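Local coordinates for cyclin homolog (Herpesvirus saimiri, PDB 2F2C), which is a viral D-type cyclin that may contribute to the transformation and rapid proliferation of T cells during latent infection of susceptible hosts, at residues Arg52-Thr57 against Leu185-Ala191; Lys70-Leu75 against Thr147-Thr153; Leu204-Glu208 against Lys239-Ser243. One frame throughout, in Å; residues are numbered along the deposited sequence.

Interaction 1. Residues Arg52-Thr57 against Leu185-Ala191; sequences RTILLT and LIQPNIA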
# COMPACT_ATOMS: atom_id res chain seq x y z
N ARG A 52 17.10 -11.98 -20.57
CA ARG A 52 16.57 -11.07 -19.57
C ARG A 52 16.77 -9.59 -19.97
O ARG A 52 15.80 -8.82 -19.95
CB ARG A 52 17.20 -11.35 -18.21
CG ARG A 52 16.53 -10.64 -17.04
CD ARG A 52 17.17 -10.95 -15.71
NE ARG A 52 16.66 -10.14 -14.61
CZ ARG A 52 17.29 -9.09 -14.08
NH1 ARG A 52 18.46 -8.70 -14.56
NH2 ARG A 52 16.73 -8.43 -13.07
N THR A 53 17.99 -9.22 -20.37
CA THR A 53 18.30 -7.82 -20.69
C THR A 53 17.43 -7.21 -21.81
O THR A 53 17.04 -6.04 -21.73
CB THR A 53 19.79 -7.63 -21.02
OG1 THR A 53 20.61 -8.41 -20.14
CG2 THR A 53 20.23 -6.19 -20.74
N ILE A 54 17.17 -7.99 -22.86
CA ILE A 54 16.27 -7.56 -23.93
C ILE A 54 14.82 -7.36 -23.39
O ILE A 54 14.20 -6.32 -23.61
CB ILE A 54 16.35 -8.55 -25.12
CG1 ILE A 54 17.74 -8.45 -25.80
CG2 ILE A 54 15.29 -8.26 -26.14
CD1 ILE A 54 18.24 -9.72 -26.48
N LEU A 55 14.32 -8.35 -22.65
CA LEU A 55 12.95 -8.34 -22.19
C LEU A 55 12.69 -7.22 -21.21
O LEU A 55 11.63 -6.59 -21.22
CB LEU A 55 12.62 -9.67 -21.55
CG LEU A 55 11.31 -9.73 -20.78
CD1 LEU A 55 10.14 -9.77 -21.74
CD2 LEU A 55 11.34 -10.96 -19.87
N LEU A 56 13.66 -6.97 -20.34
CA LEU A 56 13.54 -5.88 -19.38
C LEU A 56 13.67 -4.52 -20.07
O LEU A 56 13.10 -3.54 -19.59
CB LEU A 56 14.54 -6.02 -18.24
CG LEU A 56 14.30 -7.17 -17.25
CD1 LEU A 56 15.30 -7.05 -16.11
CD2 LEU A 56 12.86 -7.16 -16.71
N THR A 57 14.41 -4.48 -21.18
CA THR A 57 14.50 -3.28 -22.03
C THR A 57 13.15 -2.97 -22.64
O THR A 57 12.73 -1.83 -22.69
CB THR A 57 15.57 -3.46 -23.11
OG1 THR A 57 16.87 -3.40 -22.50
CG2 THR A 57 15.60 -2.29 -24.05
N LEU A 185 18.36 -1.14 -13.36
CA LEU A 185 17.70 -2.44 -13.09
C LEU A 185 17.54 -3.34 -14.31
O LEU A 185 17.15 -4.50 -14.16
CB LEU A 185 16.33 -2.23 -12.44
CG LEU A 185 16.36 -2.03 -10.93
CD1 LEU A 185 15.15 -1.31 -10.46
CD2 LEU A 185 16.50 -3.34 -10.21
N ILE A 186 17.81 -2.81 -15.51
CA ILE A 186 17.81 -3.62 -16.73
C ILE A 186 18.99 -4.60 -16.72
O ILE A 186 18.88 -5.75 -17.17
CB ILE A 186 17.85 -2.69 -18.00
CG1 ILE A 186 16.54 -1.91 -18.12
CG2 ILE A 186 18.09 -3.48 -19.29
CD1 ILE A 186 16.41 -1.08 -19.41
N GLN A 187 20.12 -4.13 -16.20
CA GLN A 187 21.38 -4.87 -16.24
C GLN A 187 21.44 -6.04 -15.23
O GLN A 187 21.02 -5.90 -14.06
CB GLN A 187 22.54 -3.90 -16.04
CG GLN A 187 23.22 -3.42 -17.30
CD GLN A 187 22.31 -3.38 -18.52
OE1 GLN A 187 21.72 -2.35 -18.82
NE2 GLN A 187 22.20 -4.51 -19.20
N PRO A 188 21.94 -7.19 -15.69
CA PRO A 188 22.00 -8.44 -14.91
C PRO A 188 22.63 -8.33 -13.52
O PRO A 188 22.05 -8.82 -12.54
CB PRO A 188 22.86 -9.35 -15.78
CG PRO A 188 23.51 -8.42 -16.83
CD PRO A 188 22.48 -7.36 -17.05
N ASN A 189 23.78 -7.69 -13.42
CA ASN A 189 24.51 -7.59 -12.16
C ASN A 189 23.83 -6.69 -11.10
O ASN A 189 24.33 -6.56 -9.98
CB ASN A 189 25.93 -7.10 -12.44
CG ASN A 189 25.97 -5.64 -12.86
OD1 ASN A 189 25.10 -5.16 -13.58
ND2 ASN A 189 26.99 -4.93 -12.39
N ILE A 190 22.70 -6.09 -11.43
CA ILE A 190 22.05 -5.20 -10.49
C ILE A 190 21.02 -6.00 -9.70
O ILE A 190 20.67 -5.65 -8.57
CB ILE A 190 21.41 -3.98 -11.24
CG1 ILE A 190 22.49 -3.13 -11.93
CG2 ILE A 190 20.62 -3.07 -10.31
CD1 ILE A 190 23.71 -2.75 -11.04
N ALA A 191 20.57 -7.10 -10.29
CA ALA A 191 19.46 -7.88 -9.71
C ALA A 191 19.79 -8.41 -8.32
O ALA A 191 18.90 -8.55 -7.47
CB ALA A 191 19.08 -9.03 -10.64
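Thr53 and Ile186 meet at about a right angle where helix 49-65 of the N-terminal cyclin box packs against the loop that follows helix 170-184 of the second box, so the contact spans the two halves of the tandem cyclin fold. The apolar part centres on Ile186. Its CG2, anti to the backbone N (chi1 -67° places CG1 beside that N), is 3.7 Å from Thr53 CG2 and 3.4 Å from Thr57 OG1, while its CD1 packs near Thr57 CA. The Gln187 amide also lies beside Thr53 CG2, and Pro188 CD approaches Thr53 OG1. The polar part belongs to Arg52. Its extended chain carries the guanidinium to the loop, where NH1 is 3.6 Å from Pro188 CA and NH2 is 3.4 Å from Ala191 CB. Gln187 O lies at the edge of the group, in its plane, too far away to be a bonded acceptor. The charge is met by a salt bridge from NH2 to Asp81 of helix 72-83. Leu56 CD1 sits over the centre of one guanidinium face and is also 3.7 Å from Leu185 O. Within the helix, Thr53 O is gripped twice, by Thr57 N and by Thr57 OG1 at 2.8 Å, from opposite faces of its carbonyl plane.

Interaction 2. Residues Lys70-Leu75 against Thr147-Thr153; sequences KSVFPL and TEAVLAT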
# COMPACT_ATOMS: atom_id res chain seq x y z
N LYS A 70 6.74 5.69 -11.32
CA LYS A 70 8.12 5.23 -11.25
C LYS A 70 8.30 3.89 -10.58
O LYS A 70 9.35 3.27 -10.72
CB LYS A 70 8.99 6.24 -10.51
CG LYS A 70 9.35 7.49 -11.29
CD LYS A 70 10.22 7.17 -12.50
CE LYS A 70 10.81 8.42 -13.09
NZ LYS A 70 9.74 9.45 -13.03
N SER A 71 7.30 3.40 -9.87
CA SER A 71 7.54 2.19 -9.12
C SER A 71 6.98 0.89 -9.76
O SER A 71 7.27 -0.23 -9.30
CB SER A 71 7.11 2.38 -7.68
OG SER A 71 5.95 1.66 -7.53
N VAL A 72 6.21 1.03 -10.83
CA VAL A 72 5.73 -0.14 -11.60
C VAL A 72 6.85 -1.03 -12.15
O VAL A 72 6.79 -2.27 -12.09
CB VAL A 72 4.87 0.31 -12.78
CG1 VAL A 72 4.37 -0.91 -13.56
CG2 VAL A 72 3.71 1.16 -12.27
N PHE A 73 7.88 -0.40 -12.71
CA PHE A 73 8.91 -1.19 -13.35
C PHE A 73 9.73 -2.01 -12.36
O PHE A 73 9.86 -3.22 -12.56
CB PHE A 73 9.80 -0.34 -14.28
CG PHE A 73 10.85 -1.14 -14.97
CD1 PHE A 73 10.49 -2.15 -15.86
CD2 PHE A 73 12.19 -0.91 -14.72
CE1 PHE A 73 11.47 -2.89 -16.51
CE2 PHE A 73 13.16 -1.64 -15.37
CZ PHE A 73 12.80 -2.64 -16.26
N PRO A 74 10.30 -1.41 -11.32
CA PRO A 74 11.01 -2.19 -10.33
C PRO A 74 10.19 -3.39 -9.85
O PRO A 74 10.72 -4.52 -9.80
CB PRO A 74 11.24 -1.18 -9.21
CG PRO A 74 11.45 0.06 -9.93
CD PRO A 74 10.39 0.04 -11.02
N LEU A 75 8.91 -3.16 -9.56
CA LEU A 75 8.06 -4.22 -9.01
C LEU A 75 7.83 -5.30 -10.03
O LEU A 75 7.90 -6.48 -9.73
CB LEU A 75 6.74 -3.65 -8.51
CG LEU A 75 5.83 -4.40 -7.54
CD1 LEU A 75 4.78 -5.13 -8.30
CD2 LEU A 75 6.57 -5.34 -6.62
N THR A 147 2.84 -10.71 -4.03
CA THR A 147 3.32 -9.95 -5.19
C THR A 147 4.15 -8.72 -4.88
O THR A 147 5.08 -8.38 -5.61
CB THR A 147 2.14 -9.51 -6.04
OG1 THR A 147 1.22 -8.79 -5.22
CG2 THR A 147 1.34 -10.71 -6.50
N GLU A 148 3.77 -8.01 -3.82
CA GLU A 148 4.50 -6.84 -3.32
C GLU A 148 5.95 -7.19 -2.88
O GLU A 148 6.31 -8.38 -2.78
CB GLU A 148 3.69 -6.25 -2.16
CG GLU A 148 3.86 -4.77 -1.91
CD GLU A 148 3.77 -3.91 -3.17
OE1 GLU A 148 4.83 -3.71 -3.85
OE2 GLU A 148 2.65 -3.42 -3.46
N ALA A 149 6.76 -6.15 -2.65
CA ALA A 149 8.20 -6.28 -2.30
C ALA A 149 8.85 -4.93 -2.01
O ALA A 149 8.40 -3.91 -2.48
CB ALA A 149 8.98 -6.98 -3.41
N VAL A 150 9.93 -4.92 -1.23
CA VAL A 150 10.67 -3.68 -1.11
C VAL A 150 11.37 -3.36 -2.45
O VAL A 150 12.14 -4.17 -2.96
CB VAL A 150 11.68 -3.71 0.04
CG1 VAL A 150 12.59 -2.50 -0.04
CG2 VAL A 150 10.96 -3.72 1.36
N LEU A 151 11.08 -2.19 -3.02
CA LEU A 151 11.65 -1.78 -4.30
C LEU A 151 12.77 -0.80 -4.07
O LEU A 151 12.63 0.11 -3.24
CB LEU A 151 10.60 -1.08 -5.15
CG LEU A 151 9.35 -1.89 -5.39
CD1 LEU A 151 8.40 -1.10 -6.27
CD2 LEU A 151 9.79 -3.18 -6.05
N ALA A 152 13.85 -0.93 -4.84
CA ALA A 152 14.97 0.00 -4.73
C ALA A 152 14.36 1.38 -4.58
O ALA A 152 14.83 2.24 -3.83
CB ALA A 152 15.83 -0.06 -5.97
N THR A 153 13.25 1.57 -5.25
CA THR A 153 12.74 2.88 -5.44
C THR A 153 12.00 3.42 -4.22
O THR A 153 11.81 4.63 -4.11
CB THR A 153 11.93 2.86 -6.74
OG1 THR A 153 12.11 4.12 -7.38
CG2 THR A 153 10.48 2.76 -6.48
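Leu151 lays both its methyls against the start of helix 72-83 and the residue before it, with CD1 close to Ser71 O and CD2 3.6 Å from Leu75 CA. It belongs to the linker of the tandem cyclin fold, the segment 147-153 running between the last helix of the N-terminal box, 129-142, and helix 156-162 of the second. With CG anti to its carbonyl carbon (chi1 -56°) the side chain drops onto the helix, where CD2 also meets Pro74 CB at 4.0 Å and CD1 meets Leu75 CB at 3.8 Å. Beside it, Thr153 CG2 rests against Ser71 CB at 3.6 Å. These contacts are all van der Waals packing. At the other end of the linker, Leu75 extends CD2 to 3.5 Å from Thr147 O, an acceptor already engaged by Arg82 NH2. Leu75 and Glu148 cross at about a right angle. The carboxylate is turned back by the bend at chi2 (47°), and its main partner is Arg109, in a salt bridge. Thr147 and Glu148 also pack on apolar side chains of the other protein of the assembly, so this end of the linker is shared with a partner. Glu148 OE1, which takes a weak bond from Ala149 N, comes 3.7 Å from Leu75 CD2.

Interaction 3. Residues Leu204-Glu208 against Lys239-Ser243; sequences LTTIE and KDQVS
Lys239 and Glu208 form a salt bridge between helices 232-247 and 195-208 of the second cyclin box, with NZ giving a 2.8 Å hydrogen bond to Glu208 OE2. The ammonium reaches that oxygen from above the carboxylate plane, 49° out of it. Two bends, at chi2 and chi4, bring the lysine chain round to cross the extended glutamate at about a right angle. Trp217 adds a cation-pi contact to Lys239, so the buried charge has a carboxylate and an aromatic ring for company. NZ also passes Thr205 without bonding to it: the Thr205 hydroxyl is used by Gly201 O, one turn earlier in its own helix, and lies 4.0 Å from NZ. Thr205 O is in turn bonded by the hydroxyl of Thr209, and Ser243 O by that of Ser247. The remaining contact is apolar, with Leu204 CB on Lys239 CG at 3.7 Å and Thr205 CG2 on Ser243 CB at 3.7 Å. The short helical segments cross at -77°, their axes 9.8 Å apart at closest approach. Around them, Leu204 continues onto Tyr220 and Leu224 of helix 218-228, while Thr206 and Val242 lean on helix 170-184, which lies against both helices.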
# COMPACT_ATOMS: atom_id res chain seq x y z
N LEU A 204 23.62 8.73 -5.28
CA LEU A 204 24.96 9.26 -5.36
C LEU A 204 25.30 9.67 -6.78
O LEU A 204 25.84 10.75 -7.00
CB LEU A 204 25.98 8.26 -4.83
CG LEU A 204 25.96 8.01 -3.33
CD1 LEU A 204 26.65 6.70 -3.00
CD2 LEU A 204 26.57 9.17 -2.55
N THR A 205 24.97 8.81 -7.74
CA THR A 205 25.18 9.07 -9.16
C THR A 205 24.54 10.39 -9.55
O THR A 205 25.19 11.24 -10.17
CB THR A 205 24.53 7.97 -10.01
OG1 THR A 205 24.83 6.70 -9.43
CG2 THR A 205 25.15 7.92 -11.41
N THR A 206 23.27 10.54 -9.17
CA THR A 206 22.49 11.72 -9.46
C THR A 206 23.14 12.97 -8.88
O THR A 206 23.47 13.91 -9.62
CB THR A 206 21.06 11.51 -8.93
OG1 THR A 206 20.44 10.45 -9.67
CG2 THR A 206 20.18 12.73 -9.20
N ILE A 207 23.35 12.97 -7.56
CA ILE A 207 24.02 14.08 -6.85
C ILE A 207 25.34 14.54 -7.51
O ILE A 207 25.63 15.74 -7.57
CB ILE A 207 24.24 13.73 -5.36
CG1 ILE A 207 22.92 13.65 -4.61
CG2 ILE A 207 25.12 14.75 -4.67
CD1 ILE A 207 23.04 12.95 -3.26
N GLU A 208 26.11 13.58 -8.03
CA GLU A 208 27.31 13.88 -8.80
C GLU A 208 27.03 14.63 -10.12
O GLU A 208 27.31 15.83 -10.20
CB GLU A 208 28.08 12.58 -9.05
CG GLU A 208 29.49 12.74 -9.57
CD GLU A 208 30.03 11.44 -10.13
OE1 GLU A 208 31.27 11.29 -10.21
OE2 GLU A 208 29.21 10.57 -10.49
N LYS A 239 27.60 2.62 -6.03
CA LYS A 239 27.56 3.87 -6.80
C LYS A 239 28.09 3.63 -8.23
O LYS A 239 27.39 3.87 -9.22
CB LYS A 239 28.34 4.98 -6.09
CG LYS A 239 28.38 6.32 -6.80
CD LYS A 239 29.56 6.42 -7.74
CE LYS A 239 29.71 7.81 -8.33
NZ LYS A 239 28.54 8.16 -9.20
N ASP A 240 29.30 3.10 -8.34
CA ASP A 240 29.89 2.84 -9.65
C ASP A 240 29.15 1.78 -10.47
O ASP A 240 29.15 1.84 -11.70
CB ASP A 240 31.38 2.49 -9.52
CG ASP A 240 32.21 3.65 -8.96
OD1 ASP A 240 31.63 4.65 -8.46
OD2 ASP A 240 33.46 3.65 -8.97
N GLN A 241 28.51 0.82 -9.81
CA GLN A 241 27.80 -0.23 -10.54
C GLN A 241 26.52 0.28 -11.18
O GLN A 241 26.23 -0.05 -12.34
CB GLN A 241 27.49 -1.40 -9.63
CG GLN A 241 28.57 -2.45 -9.66
CD GLN A 241 28.35 -3.49 -8.59
OE1 GLN A 241 28.29 -3.15 -7.40
NE2 GLN A 241 28.21 -4.76 -8.99
N VAL A 242 25.76 1.07 -10.41
CA VAL A 242 24.52 1.66 -10.89
C VAL A 242 24.84 2.59 -12.07
O VAL A 242 24.28 2.45 -13.16
CB VAL A 242 23.76 2.45 -9.77
CG1 VAL A 242 22.69 3.34 -10.39
CG2 VAL A 242 23.17 1.52 -8.71
N SER A 243 25.76 3.52 -11.84
CA SER A 243 26.24 4.41 -12.88
C SER A 243 26.60 3.69 -14.20
O SER A 243 26.22 4.13 -15.28
CB SER A 243 27.42 5.22 -12.36
OG SER A 243 27.92 6.05 -13.38

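How the interactions relate
Interactions 1 and 2 tie the successive helices 49-65 and 72-83 to later loops, one in the second box and one linking the boxes, and they touch one another: the Phe73 ring meets Leu56 O and Ile186, and Pro74 packs on Leu185. Interaction 2 is the most central, about 5 Å from the chain centre against about 10 Å and 15 Å for the centres of interactions 1 and 3. Each is largely buried. In the first two, the charged groups Arg52 and Glu148 find their salt-bridge partners outside the paired segments, leaving mainly packing across the contact. Interaction 3, within the second box, carries its own salt bridge between buried Lys239 and partly exposed Glu208, and reaches interaction 1 through Ile190 on Gln241.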